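Local atomic coordinates of type III restriction-modification enzyme EcoP15I Res subunit (Escherichia coli, PDB entry 4ZCF), a protein that cleaves DNA 25-27 base pairs downstream of one of two inversely oriented CAGCAG sites, acting with the Mod subunit in an ATP-dependent type III restriction enzyme. Residues 23-28 with 78-83; 207-212 with 216-221; 387-392 with 396-401; 693-698 with 761-766. All coordinates share one frame; numbering follows the deposited sequence.

In the fold
Four contacts sample three parts of the chain. Contacts 1 and 2 belong to the first RecA-like domain, their centres about 25 Å apart and their nearest atoms about 7 Å, whereas contact 3 lies in the second, its centre about 43 Å from that of contact 1 and across the centre of the chain. AMP sits in the cleft of the helicase domain, touching Lys90 and Asp226 of the first half and Arg537 of the second; all four contacts lie away from this pocket. Contact 2 comes within about 10 Å of the bound DNA, nearest atoms considered. Contact 4 is remote, about 48 Å from the DNA by the same measure, in a helical part of the chain.

Contact 1 (23-28 with 78-83)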
loop_
_atom_site.group_PDB
_atom_site.type_symbol
_atom_site.label_atom_id
_atom_site.label_comp_id
_atom_site.label_asym_id
_atom_site.label_seq_id
_atom_site.Cartn_x
_atom_site.Cartn_y
_atom_site.Cartn_z
ATOM N N ASN C 23 -8.293 40.675 -4.640
ATOM C CA ASN C 23 -8.192 42.106 -4.312
ATOM C C ASN C 23 -7.911 42.399 -2.815
ATOM O O ASN C 23 -7.373 43.461 -2.501
ATOM C CB ASN C 23 -9.406 42.881 -4.812
ATOM C CG ASN C 23 -9.556 42.964 -6.308
ATOM O OD1 ASN C 23 -8.585 43.145 -7.053
ATOM N ND2 ASN C 23 -10.802 42.871 -6.774
ATOM N N VAL C 24 -8.242 41.443 -1.914
ATOM C CA VAL C 24 -7.996 41.474 -0.466
ATOM C C VAL C 24 -6.478 41.414 -0.209
ATOM O O VAL C 24 -6.000 41.928 0.801
ATOM C CB VAL C 24 -8.749 40.295 0.227
ATOM C CG1 VAL C 24 -8.243 40.012 1.640
ATOM C CG2 VAL C 24 -10.248 40.531 0.240
ATOM N N PHE C 25 -5.721 40.807 -1.121
ATOM C CA PHE C 25 -4.281 40.647 -0.924
ATOM C C PHE C 25 -3.375 41.601 -1.708
ATOM O O PHE C 25 -2.202 41.271 -1.923
ATOM C CB PHE C 25 -3.876 39.175 -1.139
ATOM C CG PHE C 25 -4.561 38.197 -0.221
ATOM C CD1 PHE C 25 -4.061 37.945 1.051
ATOM C CD2 PHE C 25 -5.686 37.497 -0.639
ATOM C CE1 PHE C 25 -4.683 37.024 1.896
ATOM C CE2 PHE C 25 -6.307 36.577 0.204
ATOM C CZ PHE C 25 -5.801 36.348 1.468
ATOM N N VAL C 26 -3.893 42.780 -2.128
ATOM C CA VAL C 26 -3.082 43.802 -2.823
ATOM C C VAL C 26 -2.028 44.299 -1.809
ATOM O O VAL C 26 -2.366 44.537 -0.643
ATOM C CB VAL C 26 -3.943 44.963 -3.408
ATOM C CG1 VAL C 26 -3.083 46.154 -3.843
ATOM C CG2 VAL C 26 -4.810 44.484 -4.562
ATOM N N SER C 27 -0.751 44.372 -2.251
ATOM C CA SER C 27 0.445 44.777 -1.491
ATOM C C SER C 27 0.909 43.760 -0.418
ATOM O O SER C 27 1.793 44.081 0.399
ATOM C CB SER C 27 0.280 46.176 -0.907
ATOM N N ALA C 28 0.352 42.515 -0.451
ATOM C CA ALA C 28 0.749 41.448 0.471
ATOM C C ALA C 28 2.147 40.950 0.109
ATOM O O ALA C 28 2.500 40.907 -1.072
ATOM C CB ALA C 28 -0.245 40.304 0.427
ATOM N N ASN C 78 -9.124 36.770 10.121
ATOM C CA ASN C 78 -8.514 36.297 8.864
ATOM C C ASN C 78 -9.502 35.503 8.002
ATOM O O ASN C 78 -9.110 34.871 7.024
ATOM C CB ASN C 78 -7.194 35.521 9.121
ATOM C CG ASN C 78 -7.285 34.301 10.026
ATOM O OD1 ASN C 78 -8.329 33.946 10.586
ATOM N ND2 ASN C 78 -6.161 33.636 10.199
ATOM N N ILE C 79 -10.790 35.584 8.352
ATOM C CA ILE C 79 -11.872 34.924 7.652
ATOM C C ILE C 79 -12.452 35.814 6.559
ATOM O O ILE C 79 -12.989 36.882 6.842
ATOM C CB ILE C 79 -12.929 34.381 8.642
ATOM C CG1 ILE C 79 -12.282 33.357 9.617
ATOM C CG2 ILE C 79 -14.137 33.783 7.904
ATOM C CD1 ILE C 79 -13.052 33.110 10.882
ATOM N N ILE C 80 -12.334 35.363 5.306
ATOM C CA ILE C 80 -12.871 36.032 4.120
ATOM C C ILE C 80 -14.122 35.245 3.657
ATOM O O ILE C 80 -14.090 34.006 3.621
ATOM C CB ILE C 80 -11.768 36.143 3.030
ATOM C CG1 ILE C 80 -10.519 36.866 3.588
ATOM C CG2 ILE C 80 -12.287 36.817 1.756
ATOM C CD1 ILE C 80 -9.222 36.555 2.898
ATOM N N ASP C 81 -15.230 35.956 3.344
ATOM C CA ASP C 81 -16.468 35.301 2.919
ATOM C C ASP C 81 -16.887 35.564 1.492
ATOM O O ASP C 81 -16.825 36.697 1.016
ATOM C CB ASP C 81 -17.620 35.603 3.874
ATOM C CG ASP C 81 -17.366 35.102 5.274
ATOM O OD1 ASP C 81 -16.731 34.036 5.415
ATOM O OD2 ASP C 81 -17.824 35.760 6.229
ATOM N N VAL C 82 -17.338 34.493 0.823
ATOM C CA VAL C 82 -17.844 34.482 -0.544
ATOM C C VAL C 82 -19.221 33.823 -0.483
ATOM O O VAL C 82 -19.361 32.734 0.084
ATOM C CB VAL C 82 -16.885 33.752 -1.532
ATOM C CG1 VAL C 82 -17.486 33.652 -2.925
ATOM C CG2 VAL C 82 -15.524 34.428 -1.595
ATOM N N SER C 83 -20.234 34.506 -1.022
ATOM C CA SER C 83 -21.598 34.010 -1.051
ATOM C C SER C 83 -22.058 33.805 -2.491
ATOM O O SER C 83 -22.123 34.746 -3.286
ATOM C CB SER C 83 -22.543 34.919 -0.270
ATOM O OG SER C 83 -23.845 34.361 -0.257
#
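In the first RecA-like domain, Ile80 at the start of strand 79-84 takes a single methyl to the loop after helix 12-22, where Val24 and Phe25 receive it. The contact illustrates how two segments can meet through apolar atoms, with no hydrogen bond between them. Ile80 and Val24 reach toward each other tip to tip, CD1 of Ile80 lying 3.8 Å from CG1 of Val24. The same CD1 meets CZ of Phe25 at 3.7 Å, approaching the ring at a slant. Val24 places CG1 anti to its backbone N (chi1 164°), and this branch also lies over the centre of the Phe25 ring, 4.1 Å above its plane. One valine branch therefore backs the aromatic ring and meets the isoleucine methyl. Tyr53 of helix 50-64 and Val264 of strand 263-267 touch both Val24 and Ile80, while Tyr248 meets Phe25 edge to face. A type II turn runs from Phe25 to Ala28, closed by Ala28 N bonding to Phe25 O. Strand 79-84 runs on toward Gly89, Lys90 and Thr91 of the AMP pocket, the strand-to-P-loop path typical of a RecA-like motor domain.

Contact 2 (207-212 with 216-221); sequences NQFNTP and LRAVKP
Phe209 turns its ring toward the methyl of Ala218, and the two bracket helix 212-217 of the first RecA-like domain from its leading loop and its trailing turn. The methyl approaches neither squarely over the ring nor in its plane but obliquely, CB of Ala218 lying 3.4 Å from CE2 of Phe209 and 3.6 Å from CZ of the same ring. With CG of Phe209 anti to the carbonyl carbon (chi1 -45°), the ring is swung across to the far end of the short helix, and it also touches Asp214 and Ala215 on the way. One face is occupied by its own neighbour: CB of Gln208 stands 3.6 Å above the ring plane, displaced toward the rim. Gln208 and Phe209 form a classic beta bulge, just before the chain enters the helix. Thr211 occupies the N-cap position, although its hydroxyl makes no capping bond and instead pairs with the carbonyl of Asp198. Pro212, the residue most buried by this contact, also packs on Tyr200 and Ile167. Arg217 to Lys220 form a type I turn that leads the chain toward strand 222-226, which ends at Asp226 of the AMP pocket. Leu216 points its end into an apolar patch made by Ile111, Ile167 and Phe170. On the side of the loop, Asn207 reaches Ser55 of a neighbouring subunit. Leu216 N donates to Pro212 O at 3.0 Å, and the leucine side chain lies against the same oxygen, its CD1 3.4 Å from O of Pro212.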
loop_
_atom_site.group_PDB
_atom_site.type_symbol
_atom_site.label_atom_id
_atom_site.label_comp_id
_atom_site.label_asym_id
_atom_site.label_seq_id
_atom_site.Cartn_x
_atom_site.Cartn_y
_atom_site.Cartn_z
ATOM N N ASN C 207 11.223 15.871 10.852
ATOM C CA ASN C 207 11.083 15.004 12.026
ATOM C C ASN C 207 10.778 15.766 13.328
ATOM O O ASN C 207 11.408 15.516 14.358
ATOM C CB ASN C 207 12.318 14.112 12.159
ATOM C CG ASN C 207 12.157 12.984 13.147
ATOM O OD1 ASN C 207 11.086 12.393 13.295
ATOM N ND2 ASN C 207 13.215 12.690 13.867
ATOM N N GLN C 208 9.818 16.699 13.286
ATOM C CA GLN C 208 9.498 17.525 14.453
ATOM C C GLN C 208 8.177 17.206 15.138
ATOM O O GLN C 208 8.104 17.289 16.366
ATOM C CB GLN C 208 9.493 19.013 14.072
ATOM C CG GLN C 208 10.838 19.640 13.712
ATOM C CD GLN C 208 10.621 21.091 13.322
ATOM O OE1 GLN C 208 9.873 21.413 12.390
ATOM N NE2 GLN C 208 11.234 22.010 14.058
ATOM N N PHE C 209 7.123 16.922 14.348
ATOM C CA PHE C 209 5.750 16.728 14.823
ATOM C C PHE C 209 5.264 15.296 14.745
ATOM O O PHE C 209 5.300 14.671 13.682
ATOM C CB PHE C 209 4.778 17.714 14.133
ATOM C CG PHE C 209 5.320 19.123 14.069
ATOM C CD1 PHE C 209 5.237 19.968 15.171
ATOM C CD2 PHE C 209 5.987 19.577 12.939
ATOM C CE1 PHE C 209 5.771 21.262 15.125
ATOM C CE2 PHE C 209 6.553 20.857 12.907
ATOM C CZ PHE C 209 6.431 21.695 13.998
ATOM N N ASN C 210 4.815 14.781 15.903
ATOM C CA ASN C 210 4.346 13.408 16.089
ATOM C C ASN C 210 2.823 13.323 16.094
ATOM O O ASN C 210 2.257 12.232 16.128
ATOM C CB ASN C 210 4.985 12.807 17.350
ATOM C CG ASN C 210 6.471 13.117 17.473
ATOM O OD1 ASN C 210 6.877 14.038 18.181
ATOM N ND2 ASN C 210 7.317 12.386 16.758
ATOM N N THR C 211 2.180 14.491 15.946
ATOM C CA THR C 211 0.738 14.737 15.906
ATOM C C THR C 211 0.296 15.281 14.520
ATOM O O THR C 211 0.923 16.225 14.028
ATOM C CB THR C 211 0.390 15.673 17.088
ATOM O OG1 THR C 211 0.194 14.884 18.258
ATOM C CG2 THR C 211 -0.827 16.530 16.849
ATOM N N PRO C 212 -0.793 14.735 13.902
ATOM C CA PRO C 212 -1.258 15.262 12.601
ATOM C C PRO C 212 -1.629 16.758 12.594
ATOM O O PRO C 212 -1.221 17.459 11.660
ATOM C CB PRO C 212 -2.446 14.352 12.256
ATOM C CG PRO C 212 -2.190 13.079 13.028
ATOM C CD PRO C 212 -1.619 13.585 14.328
ATOM N N LEU C 216 0.135 19.774 10.422
ATOM C CA LEU C 216 -0.652 20.595 9.494
ATOM C C LEU C 216 -0.564 22.071 9.832
ATOM O O LEU C 216 -0.472 22.900 8.922
ATOM C CB LEU C 216 -2.108 20.137 9.403
ATOM C CG LEU C 216 -2.363 18.760 8.760
ATOM C CD1 LEU C 216 -3.596 18.133 9.302
ATOM C CD2 LEU C 216 -2.458 18.850 7.270
ATOM N N ARG C 217 -0.545 22.404 11.137
ATOM C CA ARG C 217 -0.397 23.782 11.600
ATOM C C ARG C 217 0.935 24.384 11.090
ATOM O O ARG C 217 0.929 25.494 10.555
ATOM C CB ARG C 217 -0.510 23.855 13.124
ATOM C CG ARG C 217 -0.371 25.279 13.663
ATOM C CD ARG C 217 -0.086 25.337 15.143
ATOM N NE ARG C 217 -1.165 24.747 15.942
ATOM C CZ ARG C 217 -1.024 23.679 16.721
ATOM N NH1 ARG C 217 0.151 23.071 16.819
ATOM N NH2 ARG C 217 -2.052 23.220 17.419
ATOM N N ALA C 218 2.048 23.618 11.198
ATOM C CA ALA C 218 3.412 23.986 10.778
ATOM C C ALA C 218 3.589 24.229 9.269
ATOM O O ALA C 218 4.558 24.887 8.857
ATOM C CB ALA C 218 4.397 22.933 11.249
ATOM N N VAL C 219 2.678 23.673 8.451
ATOM C CA VAL C 219 2.668 23.814 6.993
ATOM C C VAL C 219 2.208 25.257 6.601
ATOM O O VAL C 219 2.447 25.698 5.468
ATOM C CB VAL C 219 1.814 22.658 6.389
ATOM C CG1 VAL C 219 0.950 23.091 5.211
ATOM C CG2 VAL C 219 2.690 21.473 6.019
ATOM N N LYS C 220 1.617 26.000 7.580
ATOM C CA LYS C 220 1.075 27.358 7.468
ATOM C C LYS C 220 0.018 27.334 6.365
ATOM O O LYS C 220 0.266 27.816 5.264
ATOM C CB LYS C 220 2.188 28.410 7.234
ATOM C CG LYS C 220 3.180 28.559 8.384
ATOM C CD LYS C 220 4.432 29.294 7.904
ATOM C CE LYS C 220 5.674 28.958 8.705
ATOM N NZ LYS C 220 6.893 28.922 7.847
ATOM N N PRO C 221 -1.142 26.681 6.590
ATOM C CA PRO C 221 -2.093 26.510 5.478
ATOM C C PRO C 221 -3.112 27.612 5.207
ATOM O O PRO C 221 -3.415 28.429 6.079
ATOM C CB PRO C 221 -2.786 25.190 5.827
ATOM C CG PRO C 221 -2.746 25.132 7.317
ATOM C CD PRO C 221 -1.609 25.982 7.807
#

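Contact 3 (387-392 with 396-401)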
loop_
_atom_site.group_PDB
_atom_site.type_symbol
_atom_site.label_atom_id
_atom_site.label_comp_id
_atom_site.label_asym_id
_atom_site.label_seq_id
_atom_site.Cartn_x
_atom_site.Cartn_y
_atom_site.Cartn_z
ATOM N N LYS C 387 -38.659 14.661 -27.655
ATOM C CA LYS C 387 -38.895 14.933 -29.075
ATOM C C LYS C 387 -38.568 16.405 -29.426
ATOM O O LYS C 387 -38.306 16.710 -30.589
ATOM C CB LYS C 387 -40.344 14.622 -29.424
ATOM N N GLU C 388 -38.572 17.303 -28.416
ATOM C CA GLU C 388 -38.259 18.726 -28.554
ATOM C C GLU C 388 -36.727 18.964 -28.568
ATOM O O GLU C 388 -36.238 19.737 -29.399
ATOM C CB GLU C 388 -38.932 19.527 -27.420
ATOM C CG GLU C 388 -39.109 21.008 -27.720
ATOM C CD GLU C 388 -39.490 21.901 -26.550
ATOM O OE1 GLU C 388 -40.244 21.443 -25.659
ATOM O OE2 GLU C 388 -39.071 23.080 -26.550
ATOM N N LEU C 389 -35.981 18.301 -27.654
ATOM C CA LEU C 389 -34.525 18.449 -27.523
ATOM C C LEU C 389 -33.714 17.525 -28.425
ATOM O O LEU C 389 -32.640 17.920 -28.881
ATOM C CB LEU C 389 -34.066 18.281 -26.062
ATOM C CG LEU C 389 -34.601 19.250 -25.007
ATOM C CD1 LEU C 389 -34.102 18.860 -23.642
ATOM C CD2 LEU C 389 -34.228 20.698 -25.323
ATOM N N LEU C 390 -34.198 16.293 -28.651
ATOM C CA LEU C 390 -33.496 15.323 -29.498
ATOM C C LEU C 390 -33.724 15.501 -31.008
ATOM O O LEU C 390 -33.039 14.849 -31.805
ATOM C CB LEU C 390 -33.684 13.864 -29.034
ATOM C CG LEU C 390 -32.965 13.453 -27.742
ATOM C CD1 LEU C 390 -33.160 11.982 -27.469
ATOM C CD2 LEU C 390 -31.474 13.743 -27.802
ATOM N N THR C 391 -34.656 16.409 -31.394
ATOM C CA THR C 391 -34.947 16.764 -32.791
ATOM C C THR C 391 -34.380 18.175 -33.121
ATOM O O THR C 391 -34.700 18.746 -34.168
ATOM C CB THR C 391 -36.446 16.700 -33.062
ATOM N N GLN C 392 -33.505 18.704 -32.230
ATOM C CA GLN C 392 -32.838 20.005 -32.339
ATOM C C GLN C 392 -31.327 19.813 -32.452
ATOM O O GLN C 392 -30.683 20.412 -33.311
ATOM C CB GLN C 392 -33.159 20.854 -31.119
ATOM N N ILE C 396 -29.793 17.888 -27.302
ATOM C CA ILE C 396 -29.588 17.901 -25.848
ATOM C C ILE C 396 -30.260 16.639 -25.313
ATOM O O ILE C 396 -31.433 16.412 -25.620
ATOM C CB ILE C 396 -30.201 19.185 -25.197
ATOM C CG1 ILE C 396 -29.580 20.468 -25.780
ATOM C CG2 ILE C 396 -30.076 19.168 -23.665
ATOM C CD1 ILE C 396 -30.588 21.530 -26.194
ATOM N N LYS C 397 -29.528 15.810 -24.539
ATOM C CA LYS C 397 -30.097 14.587 -23.965
ATOM C C LYS C 397 -30.750 14.891 -22.600
ATOM O O LYS C 397 -30.035 15.174 -21.632
ATOM C CB LYS C 397 -29.059 13.459 -23.853
ATOM C CG LYS C 397 -29.681 12.123 -23.456
ATOM C CD LYS C 397 -28.641 11.097 -23.058
ATOM C CE LYS C 397 -29.291 9.774 -22.743
ATOM N NZ LYS C 397 -28.301 8.769 -22.278
ATOM N N PRO C 398 -32.105 14.858 -22.502
ATOM C CA PRO C 398 -32.744 15.150 -21.210
ATOM C C PRO C 398 -32.805 13.936 -20.293
ATOM O O PRO C 398 -32.768 12.793 -20.751
ATOM C CB PRO C 398 -34.138 15.643 -21.604
ATOM C CG PRO C 398 -34.398 15.078 -22.967
ATOM C CD PRO C 398 -33.113 14.545 -23.542
ATOM N N LEU C 399 -32.879 14.189 -18.987
ATOM C CA LEU C 399 -32.956 13.127 -17.988
ATOM C C LEU C 399 -34.101 13.389 -17.007
ATOM O O LEU C 399 -34.387 14.545 -16.682
ATOM C CB LEU C 399 -31.617 12.957 -17.210
ATOM C CG LEU C 399 -30.283 12.788 -17.989
ATOM C CD1 LEU C 399 -29.100 12.779 -17.038
ATOM C CD2 LEU C 399 -30.251 11.508 -18.823
ATOM N N THR C 400 -34.743 12.302 -16.545
ATOM C CA THR C 400 -35.797 12.310 -15.531
ATOM C C THR C 400 -35.257 11.509 -14.350
ATOM O O THR C 400 -34.771 10.385 -14.528
ATOM C CB THR C 400 -37.157 11.786 -16.074
ATOM O OG1 THR C 400 -37.687 12.733 -17.008
ATOM C CG2 THR C 400 -38.193 11.569 -14.966
ATOM N N LEU C 401 -35.321 12.112 -13.155
ATOM C CA LEU C 401 -34.857 11.518 -11.915
ATOM C C LEU C 401 -36.020 11.306 -10.964
ATOM O O LEU C 401 -36.698 12.263 -10.590
ATOM C CB LEU C 401 -33.755 12.398 -11.284
ATOM C CG LEU C 401 -33.251 12.063 -9.865
ATOM C CD1 LEU C 401 -32.603 10.692 -9.803
ATOM C CD2 LEU C 401 -32.263 13.108 -9.397
#
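Leu389, near the end of helix 368-389, can be traced atom by atom against Ile396 and Pro398. Its CB sits 3.3 Å from the carbonyl O of Ile396 and faces the CB of that residue. CG, anti to the carbonyl carbon (chi1 -61°), carries the two methyls forward and splits them between two partners. The Leu389 and Pro398 side chains slide past each other in opposite directions, CD1 of Leu389 lying 3.8 Å from CB of Pro398 and also meeting CG2 of Ile396. CD2 turns instead to the other end of the isoleucine, 3.8 Å from CD1 of Ile396. These apolar groups join the end of a helix to the residues leading into strand 399-404 in the parallel sheet of the second RecA-like domain, and Phe514 of the adjacent strand 513-518 touches all three residues. A backbone bond crosses the same link: Ile396 N donates to Leu389 O at 3.3 Å and is nearly straight (164°). Leu390 adds its CD2, which lies 3.4 Å from O of Ile396. Between Ile396 and Pro398, Lys397 starts off away from 387-392, and its NZ is held by the carbonyl oxygens of Leu488, Ser490, Asn493 and Arg495.

Contact 4 (693-698 with 761-766); sequences SIFKSF and GTLHKV
Val766 and Phe695 bury more surface here than any other residues of 693-698 and 761-766, with Lys696 third. CG2 of Val766 meets the ring of Phe695 at its edge, in the ring plane, 3.5 Å from CD2. The two side chains cross at about a right angle. Phe695 gets there by holding CG anti to its backbone N (chi1 -179°), and its CE2 also reaches CD2 of Leu763 at 3.5 Å, this time from an oblique direction. The other valine branch serves the lysine: CG1 of Val766 lies 3.9 Å from CB of Lys696. Lys696 takes part through its aliphatic base, while its NZ forms a salt bridge with Asp769. Replacing Phe695 by alanine would probably leave CD2 of Leu763 and CG2 of Val766 without the ring they pack against, and open a gap beside Phe792, which now meets that ring edge to face. Leu763 is otherwise packed on Leu749 and Leu752 of helix 745-756, and Phe695 on Ile788 of helix 782-798. The segment axes approach to 9.9 Å and cross at -47°, consistent with the class of ridges-into-grooves packing that crosses near -50°, in a helical bundle part of the chain.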
loop_
_atom_site.group_PDB
_atom_site.type_symbol
_atom_site.label_atom_id
_atom_site.label_comp_id
_atom_site.label_asym_id
_atom_site.label_seq_id
_atom_site.Cartn_x
_atom_site.Cartn_y
_atom_site.Cartn_z
ATOM N N SER C 693 6.518 47.552 -34.434
ATOM C CA SER C 693 6.426 49.009 -34.345
ATOM C C SER C 693 5.066 49.503 -33.842
ATOM O O SER C 693 5.012 50.542 -33.191
ATOM C CB SER C 693 6.795 49.656 -35.677
ATOM O OG SER C 693 5.873 49.328 -36.703
ATOM N N ILE C 694 3.979 48.756 -34.120
ATOM C CA ILE C 694 2.617 49.098 -33.682
ATOM C C ILE C 694 2.475 48.867 -32.165
ATOM O O ILE C 694 1.925 49.722 -31.460
ATOM C CB ILE C 694 1.553 48.362 -34.542
ATOM C CG1 ILE C 694 1.675 48.774 -36.030
ATOM C CG2 ILE C 694 0.125 48.594 -34.012
ATOM C CD1 ILE C 694 1.206 47.729 -37.063
ATOM N N PHE C 695 3.014 47.733 -31.664
ATOM C CA PHE C 695 2.999 47.408 -30.231
ATOM C C PHE C 695 3.974 48.320 -29.421
ATOM O O PHE C 695 3.725 48.592 -28.241
ATOM C CB PHE C 695 3.248 45.896 -29.983
ATOM C CG PHE C 695 3.217 45.501 -28.523
ATOM C CD1 PHE C 695 2.016 45.443 -27.825
ATOM C CD2 PHE C 695 4.396 45.250 -27.830
ATOM C CE1 PHE C 695 1.996 45.141 -26.458
ATOM C CE2 PHE C 695 4.374 44.951 -26.463
ATOM C CZ PHE C 695 3.175 44.899 -25.786
ATOM N N LYS C 696 5.062 48.797 -30.072
ATOM C CA LYS C 696 6.069 49.700 -29.493
ATOM C C LYS C 696 5.453 51.092 -29.236
ATOM O O LYS C 696 5.668 51.660 -28.165
ATOM C CB LYS C 696 7.303 49.802 -30.419
ATOM C CG LYS C 696 8.429 50.711 -29.903
ATOM C CD LYS C 696 9.825 50.105 -30.072
ATOM C CE LYS C 696 10.403 50.230 -31.462
ATOM N NZ LYS C 696 11.735 49.574 -31.563
ATOM N N SER C 697 4.681 51.619 -30.214
ATOM C CA SER C 697 3.995 52.913 -30.141
ATOM C C SER C 697 3.041 52.951 -28.948
ATOM O O SER C 697 3.111 53.893 -28.153
ATOM C CB SER C 697 3.248 53.199 -31.442
ATOM O OG SER C 697 4.158 53.295 -32.524
ATOM N N PHE C 698 2.191 51.901 -28.803
ATOM C CA PHE C 698 1.249 51.736 -27.694
ATOM C C PHE C 698 2.014 51.667 -26.353
ATOM O O PHE C 698 1.573 52.245 -25.357
ATOM C CB PHE C 698 0.378 50.470 -27.896
ATOM C CG PHE C 698 0.025 49.743 -26.617
ATOM C CD1 PHE C 698 -0.993 50.209 -25.789
ATOM C CD2 PHE C 698 0.747 48.624 -26.209
ATOM C CE1 PHE C 698 -1.268 49.580 -24.572
ATOM C CE2 PHE C 698 0.453 47.981 -25.001
ATOM C CZ PHE C 698 -0.562 48.453 -24.201
ATOM N N GLY C 761 9.179 36.580 -28.991
ATOM C CA GLY C 761 10.322 37.293 -29.548
ATOM C C GLY C 761 10.082 38.758 -29.845
ATOM O O GLY C 761 10.985 39.576 -29.662
ATOM N N THR C 762 8.870 39.104 -30.319
ATOM C CA THR C 762 8.527 40.494 -30.645
ATOM C C THR C 762 8.223 41.337 -29.393
ATOM O O THR C 762 8.465 42.542 -29.409
ATOM C CB THR C 762 7.495 40.570 -31.766
ATOM O OG1 THR C 762 6.271 40.025 -31.291
ATOM C CG2 THR C 762 7.958 39.852 -33.042
ATOM N N LEU C 763 7.719 40.689 -28.309
ATOM C CA LEU C 763 7.439 41.302 -27.010
ATOM C C LEU C 763 8.778 41.572 -26.326
ATOM O O LEU C 763 8.975 42.625 -25.725
ATOM C CB LEU C 763 6.609 40.347 -26.118
ATOM C CG LEU C 763 5.135 40.154 -26.447
ATOM C CD1 LEU C 763 4.531 39.030 -25.634
ATOM C CD2 LEU C 763 4.362 41.425 -26.246
ATOM N N HIS C 764 9.697 40.611 -26.426
ATOM C CA HIS C 764 11.038 40.708 -25.869
ATOM C C HIS C 764 11.865 41.791 -26.597
ATOM O O HIS C 764 12.619 42.514 -25.955
ATOM C CB HIS C 764 11.710 39.331 -25.943
ATOM C CG HIS C 764 13.152 39.331 -25.570
ATOM N ND1 HIS C 764 13.561 39.545 -24.265
ATOM C CD2 HIS C 764 14.239 39.118 -26.345
ATOM C CE1 HIS C 764 14.881 39.475 -24.288
ATOM N NE2 HIS C 764 15.335 39.215 -25.520
ATOM N N LYS C 765 11.712 41.894 -27.930
ATOM C CA LYS C 765 12.424 42.863 -28.769
ATOM C C LYS C 765 12.060 44.306 -28.404
ATOM O O LYS C 765 12.962 45.128 -28.242
ATOM C CB LYS C 765 12.189 42.593 -30.266
ATOM C CG LYS C 765 13.193 41.624 -30.877
ATOM C CD LYS C 765 12.755 41.162 -32.268
ATOM C CE LYS C 765 13.305 39.808 -32.655
ATOM N NZ LYS C 765 14.778 39.827 -32.879
ATOM N N VAL C 766 10.749 44.602 -28.259
ATOM C CA VAL C 766 10.260 45.925 -27.883
ATOM C C VAL C 766 10.723 46.293 -26.472
ATOM O O VAL C 766 11.339 47.346 -26.308
ATOM C CB VAL C 766 8.744 46.158 -28.116
ATOM C CG1 VAL C 766 8.404 46.167 -29.597
ATOM C CG2 VAL C 766 7.892 45.141 -27.376
#